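Local coordinates for protein Cry37AA1 (Bacillus thuringiensis, PDB 4RHZ) that binds calcium and forms a binary complex with Cry23Aa1, probably acting as the C2-fold partner of that aerolysin-family toxin, at residues B[6-11]-B[38-43]; B[26-31]-B[74-79]. All coordinates share one frame; numbering follows the deposited sequence.

Contact 1 of 2, residues B[6-11]-B[38-43]; sequences ATFTIN and FEIWKQ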
ATOM      1  N   ALA B   6      15.488 -15.363  12.503  1.00 37.34           N
ATOM      2  CA  ALA B   6      14.368 -14.450  12.366  1.00 35.93           C
ATOM      3  C   ALA B   6      14.889 -13.023  12.521  1.00 35.11           C
ATOM      4  O   ALA B   6      15.576 -12.715  13.497  1.00 34.26           O
ATOM      5  CB  ALA B   6      13.269 -14.748  13.373  1.00 34.80           C
ATOM      6  N   THR B   7      14.538 -12.170  11.549  1.00 33.91           N
ATOM      7  CA  THR B   7      15.053 -10.794  11.469  1.00 32.32           C
ATOM      8  C   THR B   7      13.868  -9.849  11.592  1.00 31.29           C
ATOM      9  O   THR B   7      12.938  -9.917  10.835  1.00 30.24           O
ATOM     10  CB  THR B   7      15.867 -10.548  10.125  1.00 34.75           C
ATOM     11  OG1 THR B   7      16.982 -11.472  10.045  1.00 35.47           O
ATOM     12  CG2 THR B   7      16.411  -9.030   9.988  1.00 32.31           C
ATOM     13  N   PHE B   8      13.908  -9.022  12.627  1.00 30.71           N
ATOM     14  CA  PHE B   8      12.853  -8.180  13.042  1.00 30.72           C
ATOM     15  C   PHE B   8      13.265  -6.792  12.672  1.00 30.93           C
ATOM     16  O   PHE B   8      14.397  -6.387  12.970  1.00 29.85           O
ATOM     17  CB  PHE B   8      12.690  -8.291  14.596  1.00 30.66           C
ATOM     18  CG  PHE B   8      12.301  -9.690  15.032  1.00 32.95           C
ATOM     19  CD1 PHE B   8      13.272 -10.603  15.469  1.00 31.14           C
ATOM     20  CD2 PHE B   8      10.995 -10.134  14.881  1.00 31.49           C
ATOM     21  CE1 PHE B   8      12.936 -11.892  15.790  1.00 31.47           C
ATOM     22  CE2 PHE B   8      10.630 -11.440  15.207  1.00 26.85           C
ATOM     23  CZ  PHE B   8      11.597 -12.318  15.674  1.00 30.01           C
ATOM     24  N   THR B   9      12.352  -6.037  12.050  1.00 30.72           N
ATOM     25  CA  THR B   9      12.688  -4.624  11.782  1.00 31.05           C
ATOM     26  C   THR B   9      11.658  -3.796  12.440  1.00 29.77           C
ATOM     27  O   THR B   9      10.520  -3.866  12.070  1.00 29.99           O
ATOM     28  CB  THR B   9      12.674  -4.314  10.276  1.00 31.88           C
ATOM     29  OG1 THR B   9      13.577  -5.208   9.648  1.00 31.92           O
ATOM     30  CG2 THR B   9      13.119  -2.876  10.017  1.00 32.84           C
ATOM     31  N   ILE B  10      12.067  -2.986  13.384  1.00 29.24           N
ATOM     32  CA  ILE B  10      11.156  -2.305  14.178  1.00 30.08           C
ATOM     33  C   ILE B  10      11.298  -0.812  13.926  1.00 32.58           C
ATOM     34  O   ILE B  10      12.440  -0.300  13.913  1.00 32.75           O
ATOM     35  CB  ILE B  10      11.527  -2.552  15.664  1.00 30.57           C
ATOM     36  CG1 ILE B  10      11.590  -4.081  15.977  1.00 28.20           C
ATOM     37  CG2 ILE B  10      10.637  -1.768  16.554  1.00 27.35           C
ATOM     38  CD1 ILE B  10      11.989  -4.387  17.406  1.00 29.73           C
ATOM     39  N   ASN B  11      10.150  -0.108  13.782  1.00 32.97           N
ATOM     40  CA  ASN B  11      10.146   1.328  13.618  1.00 32.79           C
ATOM     41  C   ASN B  11       9.343   2.007  14.655  1.00 32.80           C
ATOM     42  O   ASN B  11       8.224   1.568  14.938  1.00 32.64           O
ATOM     43  CB  ASN B  11       9.593   1.661  12.245  1.00 34.60           C
ATOM     44  CG  ASN B  11      10.653   1.557  11.195  1.00 36.04           C
ATOM     45  OD1 ASN B  11      11.494   2.422  11.125  1.00 45.12           O
ATOM     46  ND2 ASN B  11      10.671   0.478  10.424  1.00 35.98           N
ATOM     47  N   PHE B  38       9.682 -13.687  24.046  1.00 33.46           N
ATOM     48  CA  PHE B  38      11.088 -13.344  24.087  1.00 33.13           C
ATOM     49  C   PHE B  38      11.276 -11.913  23.638  1.00 33.68           C
ATOM     50  O   PHE B  38      10.490 -11.428  22.838  1.00 33.14           O
ATOM     51  CB  PHE B  38      11.872 -14.354  23.256  1.00 32.24           C
ATOM     52  CG  PHE B  38      11.336 -14.591  21.872  1.00 29.92           C
ATOM     53  CD1 PHE B  38      11.835 -13.864  20.796  1.00 28.70           C
ATOM     54  CD2 PHE B  38      10.401 -15.577  21.624  1.00 28.61           C
ATOM     55  CE1 PHE B  38      11.392 -14.068  19.498  1.00 27.26           C
ATOM     56  CE2 PHE B  38       9.931 -15.829  20.331  1.00 28.74           C
ATOM     57  CZ  PHE B  38      10.417 -15.040  19.244  1.00 29.40           C
ATOM     58  N   GLU B  39      12.253 -11.217  24.193  1.00 34.44           N
ATOM     59  CA  GLU B  39      12.534  -9.873  23.717  1.00 37.03           C
ATOM     60  C   GLU B  39      13.201  -9.810  22.373  1.00 36.32           C
ATOM     61  O   GLU B  39      14.126 -10.584  22.072  1.00 36.44           O
ATOM     62  CB  GLU B  39      13.301  -8.964  24.683  1.00 37.76           C
ATOM     63  CG  GLU B  39      14.195  -9.622  25.607  1.00 47.45           C
ATOM     64  CD  GLU B  39      13.438 -10.154  26.803  1.00 55.98           C
ATOM     65  OE1 GLU B  39      13.281 -11.411  26.828  1.00 59.55           O
ATOM     66  OE2 GLU B  39      13.024  -9.332  27.679  1.00 59.03           O
ATOM     67  N   ILE B  40      12.664  -8.914  21.556  1.00 35.10           N
ATOM     68  CA  ILE B  40      13.295  -8.536  20.298  1.00 35.44           C
ATOM     69  C   ILE B  40      13.877  -7.119  20.374  1.00 35.58           C
ATOM     70  O   ILE B  40      14.626  -6.704  19.500  1.00 35.83           O
ATOM     71  CB  ILE B  40      12.324  -8.752  19.077  1.00 34.91           C
ATOM     72  CG1 ILE B  40      11.173  -7.730  19.080  1.00 33.39           C
ATOM     73  CG2 ILE B  40      11.829 -10.206  19.105  1.00 35.63           C
ATOM     74  CD1 ILE B  40      10.337  -7.647  17.744  1.00 31.69           C
ATOM     75  N   TRP B  41      13.567  -6.408  21.450  1.00 34.98           N
ATOM     76  CA  TRP B  41      14.127  -5.112  21.666  1.00 35.07           C
ATOM     77  C   TRP B  41      13.904  -4.719  23.100  1.00 35.81           C
ATOM     78  O   TRP B  41      12.821  -4.922  23.641  1.00 35.39           O
ATOM     79  CB  TRP B  41      13.457  -4.056  20.762  1.00 35.35           C
ATOM     80  CG  TRP B  41      13.862  -2.653  21.075  1.00 32.17           C
ATOM     81  CD1 TRP B  41      14.947  -1.991  20.567  1.00 33.48           C
ATOM     82  CD2 TRP B  41      13.208  -1.731  21.972  1.00 32.91           C
ATOM     83  NE1 TRP B  41      15.028  -0.718  21.110  1.00 32.64           N
ATOM     84  CE2 TRP B  41      13.956  -0.517  21.939  1.00 34.05           C
ATOM     85  CE3 TRP B  41      12.055  -1.805  22.785  1.00 31.69           C
ATOM     86  CZ2 TRP B  41      13.604   0.611  22.705  1.00 34.69           C
ATOM     87  CZ3 TRP B  41      11.672  -0.700  23.516  1.00 31.87           C
ATOM     88  CH2 TRP B  41      12.469   0.520  23.483  1.00 36.94           C
ATOM     89  N   LYS B  42      14.905  -4.062  23.678  1.00 37.96           N
ATOM     90  CA  LYS B  42      14.904  -3.644  25.088  1.00 40.81           C
ATOM     91  C   LYS B  42      15.805  -2.402  25.257  1.00 42.08           C
ATOM     92  O   LYS B  42      16.933  -2.360  24.733  1.00 43.23           O
ATOM     93  CB  LYS B  42      15.451  -4.787  25.957  1.00 40.54           C
ATOM     94  CG  LYS B  42      15.247  -4.600  27.463  1.00 45.75           C
ATOM     95  CD  LYS B  42      15.925  -5.764  28.215  1.00 54.59           C
ATOM     96  CE  LYS B  42      15.957  -5.480  29.736  1.00 59.90           C
ATOM     97  NZ  LYS B  42      14.658  -5.877  30.401  1.00 63.31           N
ATOM     98  N   GLN B  43      15.322  -1.384  25.950  1.00 43.04           N
ATOM     99  CA  GLN B  43      16.170  -0.252  26.273  1.00 44.41           C
ATOM    100  C   GLN B  43      15.654   0.278  27.580  1.00 46.16           C
ATOM    101  O   GLN B  43      14.465   0.631  27.679  1.00 45.08           O
ATOM    102  CB  GLN B  43      16.111   0.844  25.178  1.00 44.75           C
ATOM    103  CG  GLN B  43      16.750   2.217  25.579  1.00 43.71           C
ATOM    104  CD  GLN B  43      18.226   2.065  25.938  1.00 47.20           C
ATOM    105  OE1 GLN B  43      19.059   1.700  25.086  1.00 47.96           O
ATOM    106  NE2 GLN B  43      18.561   2.326  27.208  1.00 48.81           N
TER

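Contact 2 of 2, residues B[26-31]-B[74-79]; sequences YIKAYL and CFYGDV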
ATOM      1  N   TYR B  26      10.395  -2.244  26.310  1.00 32.60           N
ATOM      2  CA  TYR B  26      10.706  -3.508  25.661  1.00 30.55           C
ATOM      3  C   TYR B  26       9.658  -3.795  24.596  1.00 29.76           C
ATOM      4  O   TYR B  26       8.563  -3.253  24.648  1.00 28.39           O
ATOM      5  CB  TYR B  26      10.758  -4.678  26.728  1.00 30.14           C
ATOM      6  CG  TYR B  26       9.424  -4.946  27.425  1.00 31.03           C
ATOM      7  CD1 TYR B  26       8.411  -5.715  26.790  1.00 26.97           C
ATOM      8  CD2 TYR B  26       9.148  -4.408  28.681  1.00 30.85           C
ATOM      9  CE1 TYR B  26       7.176  -5.940  27.407  1.00 29.84           C
ATOM     10  CE2 TYR B  26       7.892  -4.672  29.345  1.00 30.19           C
ATOM     11  CZ  TYR B  26       6.928  -5.404  28.665  1.00 32.73           C
ATOM     12  OH  TYR B  26       5.705  -5.658  29.233  1.00 37.45           O
ATOM     13  N   ILE B  27       9.992  -4.687  23.669  1.00 29.40           N
ATOM     14  CA  ILE B  27       9.041  -5.322  22.781  1.00 29.02           C
ATOM     15  C   ILE B  27       9.363  -6.832  22.795  1.00 30.19           C
ATOM     16  O   ILE B  27      10.558  -7.267  22.775  1.00 30.37           O
ATOM     17  CB  ILE B  27       9.117  -4.758  21.323  1.00 29.87           C
ATOM     18  CG1 ILE B  27       8.757  -3.244  21.308  1.00 29.54           C
ATOM     19  CG2 ILE B  27       8.199  -5.548  20.323  1.00 27.78           C
ATOM     20  CD1 ILE B  27       9.375  -2.501  20.097  1.00 28.08           C
ATOM     21  N   LYS B  28       8.317  -7.635  22.835  1.00 29.42           N
ATOM     22  CA  LYS B  28       8.488  -9.083  22.904  1.00 30.68           C
ATOM     23  C   LYS B  28       7.641  -9.756  21.865  1.00 29.97           C
ATOM     24  O   LYS B  28       6.654  -9.204  21.427  1.00 31.16           O
ATOM     25  CB  LYS B  28       8.051  -9.609  24.258  1.00 29.47           C
ATOM     26  CG  LYS B  28       8.970  -9.139  25.371  1.00 34.37           C
ATOM     27  CD  LYS B  28       8.485  -9.687  26.708  1.00 37.49           C
ATOM     28  CE  LYS B  28       9.318  -9.118  27.846  1.00 41.86           C
ATOM     29  NZ  LYS B  28       8.795  -9.644  29.156  1.00 47.26           N
ATOM     30  N   ALA B  29       8.014 -10.966  21.532  1.00 29.29           N
ATOM     31  CA  ALA B  29       7.282 -11.777  20.609  1.00 29.47           C
ATOM     32  C   ALA B  29       7.037 -13.180  21.223  1.00 28.77           C
ATOM     33  O   ALA B  29       7.738 -13.580  22.191  1.00 27.38           O
ATOM     34  CB  ALA B  29       8.112 -11.913  19.373  1.00 28.88           C
ATOM     35  N   TYR B  30       6.125 -13.931  20.615  1.00 27.85           N
ATOM     36  CA  TYR B  30       5.993 -15.354  20.879  1.00 28.47           C
ATOM     37  C   TYR B  30       5.347 -15.965  19.666  1.00 30.03           C
ATOM     38  O   TYR B  30       4.644 -15.262  18.920  1.00 31.12           O
ATOM     39  CB  TYR B  30       5.116 -15.625  22.147  1.00 27.53           C
ATOM     40  CG  TYR B  30       3.648 -15.114  22.120  1.00 28.30           C
ATOM     41  CD1 TYR B  30       2.625 -15.930  21.724  1.00 30.77           C
ATOM     42  CD2 TYR B  30       3.317 -13.856  22.558  1.00 25.91           C
ATOM     43  CE1 TYR B  30       1.297 -15.486  21.670  1.00 30.36           C
ATOM     44  CE2 TYR B  30       1.992 -13.410  22.571  1.00 26.57           C
ATOM     45  CZ  TYR B  30       0.991 -14.243  22.114  1.00 27.42           C
ATOM     46  OH  TYR B  30      -0.325 -13.844  22.069  1.00 24.06           O
ATOM     47  N   LEU B  31       5.506 -17.265  19.476  1.00 30.57           N
ATOM     48  CA  LEU B  31       4.827 -17.938  18.391  1.00 32.48           C
ATOM     49  C   LEU B  31       3.361 -18.247  18.680  1.00 33.64           C
ATOM     50  O   LEU B  31       2.446 -17.596  18.118  1.00 33.41           O
ATOM     51  CB  LEU B  31       5.571 -19.205  17.974  1.00 33.00           C
ATOM     52  CG  LEU B  31       6.781 -18.978  17.037  1.00 35.43           C
ATOM     53  CD1 LEU B  31       7.627 -17.773  17.366  1.00 32.83           C
ATOM     54  CD2 LEU B  31       7.718 -20.240  16.975  1.00 35.79           C
ATOM     55  N   CYS B  74       3.378 -13.206  17.302  1.00 29.86           N
ATOM     56  CA  CYS B  74       2.543 -12.281  17.984  1.00 28.18           C
ATOM     57  C   CYS B  74       3.430 -11.332  18.707  1.00 27.95           C
ATOM     58  O   CYS B  74       4.456 -11.754  19.202  1.00 29.57           O
ATOM     59  CB  CYS B  74       1.604 -13.031  18.949  1.00 28.70           C
ATOM     60  SG  CYS B  74       0.460 -14.144  18.091  1.00 31.37           S
ATOM     61  N   PHE B  75       3.075 -10.041  18.797  1.00 26.91           N
ATOM     62  CA  PHE B  75       4.037  -9.065  19.317  1.00 25.22           C
ATOM     63  C   PHE B  75       3.335  -8.181  20.303  1.00 25.86           C
ATOM     64  O   PHE B  75       2.134  -7.906  20.143  1.00 26.77           O
ATOM     65  CB  PHE B  75       4.588  -8.175  18.183  1.00 24.57           C
ATOM     66  CG  PHE B  75       5.319  -8.908  17.105  1.00 24.86           C
ATOM     67  CD1 PHE B  75       4.652  -9.327  15.955  1.00 27.46           C
ATOM     68  CD2 PHE B  75       6.687  -9.137  17.201  1.00 24.76           C
ATOM     69  CE1 PHE B  75       5.326 -10.031  14.931  1.00 27.65           C
ATOM     70  CE2 PHE B  75       7.421  -9.788  16.140  1.00 25.22           C
ATOM     71  CZ  PHE B  75       6.743 -10.277  15.030  1.00 22.22           C
ATOM     72  N   TYR B  76       4.063  -7.658  21.280  1.00 25.75           N
ATOM     73  CA  TYR B  76       3.512  -6.581  22.127  1.00 26.11           C
ATOM     74  C   TYR B  76       4.618  -5.837  22.758  1.00 25.57           C
ATOM     75  O   TYR B  76       5.741  -6.332  22.808  1.00 27.00           O
ATOM     76  CB  TYR B  76       2.628  -7.150  23.237  1.00 27.69           C
ATOM     77  CG  TYR B  76       3.331  -8.036  24.301  1.00 26.36           C
ATOM     78  CD1 TYR B  76       3.590  -7.530  25.552  1.00 27.18           C
ATOM     79  CD2 TYR B  76       3.667  -9.369  24.047  1.00 27.89           C
ATOM     80  CE1 TYR B  76       4.159  -8.310  26.547  1.00 25.70           C
ATOM     81  CE2 TYR B  76       4.267 -10.163  25.039  1.00 27.95           C
ATOM     82  CZ  TYR B  76       4.476  -9.604  26.280  1.00 29.78           C
ATOM     83  OH  TYR B  76       5.030 -10.292  27.302  1.00 33.70           O
ATOM     84  N   GLY B  77       4.301  -4.680  23.298  1.00 26.10           N
ATOM     85  CA  GLY B  77       5.336  -3.801  23.750  1.00 25.97           C
ATOM     86  C   GLY B  77       4.837  -2.929  24.871  1.00 27.40           C
ATOM     87  O   GLY B  77       3.620  -2.620  24.958  1.00 27.28           O
ATOM     88  N   ASP B  78       5.781  -2.547  25.723  1.00 27.26           N
ATOM     89  CA  ASP B  78       5.616  -1.481  26.679  1.00 30.96           C
ATOM     90  C   ASP B  78       6.678  -0.462  26.289  1.00 31.55           C
ATOM     91  O   ASP B  78       7.841  -0.585  26.689  1.00 32.44           O
ATOM     92  CB  ASP B  78       5.949  -1.970  28.116  1.00 30.02           C
ATOM     93  CG  ASP B  78       5.632  -0.925  29.180  1.00 34.21           C
ATOM     94  OD1 ASP B  78       5.521   0.302  28.892  1.00 34.09           O
ATOM     95  OD2 ASP B  78       5.356  -1.360  30.318  1.00 38.83           O
ATOM     96  N   VAL B  79       6.299   0.527  25.500  1.00 33.17           N
ATOM     97  CA  VAL B  79       7.273   1.439  24.870  1.00 33.45           C
ATOM     98  C   VAL B  79       6.851   2.855  25.171  1.00 36.07           C
ATOM     99  O   VAL B  79       5.728   3.243  24.893  1.00 36.31           O
ATOM    100  CB  VAL B  79       7.348   1.206  23.331  1.00 33.18           C
ATOM    101  CG1 VAL B  79       8.412   2.118  22.659  1.00 29.29           C
ATOM    102  CG2 VAL B  79       7.622  -0.262  23.027  1.00 28.95           C
TER
HETATM  103  O   HOH W   1       5.222  -3.850  31.159  1.00 47.06           O
HETATM  104  O   HOH W   2       6.127  -8.511  30.039  1.00 54.32           O

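Contact 1 of 2, residues B[6-11]-B[38-43]
Phe8 lies with one face of its ring under Ile40, whose CG2 methyl sits 3.9 Å from the ring centroid and only 10° off the ring normal, a CH-pi contact over the centre of the face. The other branch of Ile40 reaches past the ring: CG1 stands between the backbone N and the carbonyl carbon (chi1 71°), which carries CD1 to 3.8 Å from Phe8 CD2 and to 3.7 Å from Ile10 CD1. One isoleucine thus spans two successive inward-facing residues of strand 4-13. Ile10 CD1 also meets the root of the tryptophan, 3.7 Å from Trp41 CB, the two side chains crossing at about a right angle. At the far end Phe8 CZ approaches the edge of the Phe38 ring, 4.2 Å from Phe38 CE1. That Ile40 and Trp41, neighbours in sequence, both point at strand 4-13 follows from a classic beta bulge, in which the pair faces Ile27. All of the contact is apolar and nearly all of it buried, joining the two four-stranded antiparallel sheets: strand 4-13 runs between strands 55-62 and 115-125 in one, and 38-43 borders strand 26-30 in the other.

Contact 2 of 2, residues B[26-31]-B[74-79]
Tyr26 OH is held by two waters: the first, 2.7 Å from Tyr26 OH, donates to Asp78 OD2, and the second, 3.0 Å from Tyr26 OH, accepts from Lys28 NZ, so a solvent bridge joins the phenol to both strands. Asp78 CB lies over one face of the Tyr26 ring, 3.9 Å from the centroid, and CG anti to the backbone N (chi1 -173°) directs the carboxylate to the first water. Tyr76 meets the edge of that ring, with Tyr76 CE1 3.9 Å from Tyr26 CE1, while Lys28 CB covers a face of the Tyr76 ring; Tyr76 OH, only weakly reached by the second water, hydrogen-bonds Asp37 OD1. Beneath these groups the backbones form a regular antiparallel pairing, their axes at 163°, consistent with adjacent strands in one sheet of a C2-type beta sandwich. Tyr26 with Asp78, Lys28 with Tyr76, and Tyr30 with Cys74 are the hydrogen-bonded pairs; the straightest bond is Lys28 N to Tyr76 O, 2.9 Å at 174°. On the opposite face, directed at the other sheet, Ala29 CB touches Phe75 CD2 at 3.8 Å, and Ile27 CG1 is reached at 3.6 Å by Val79 CG2. Cys74, disulfide-bonded to Cys99, places CB over the Tyr30 ring, 3.6 Å from its centroid, and Tyr30 OH hydrogen-bonds Thr247 of the Cry23Aa1 chain.

In the fold
Contact 1 links the two sheets through side chains alone, whereas contact 2 joins neighbouring strands of one sheet through six backbone hydrogen bonds, and its buried area is correspondingly larger, 653 against 232 Å². Their centres are 8 Å apart, and strand 26-30 is the shared neighbour: it pairs with 73-81 on one side and with 38-43 on the other, where Phe38 N lies 2.7 Å from Ala29 O, a probable hydrogen bond. Contact 1 is buried but for Phe38, which is partly exposed. Contact 2 is two-faced, its Ile27, Ala29 and Phe75 side adding to that same core, its tyrosine-rich side carrying waters, charges and the touch with Cry23Aa1.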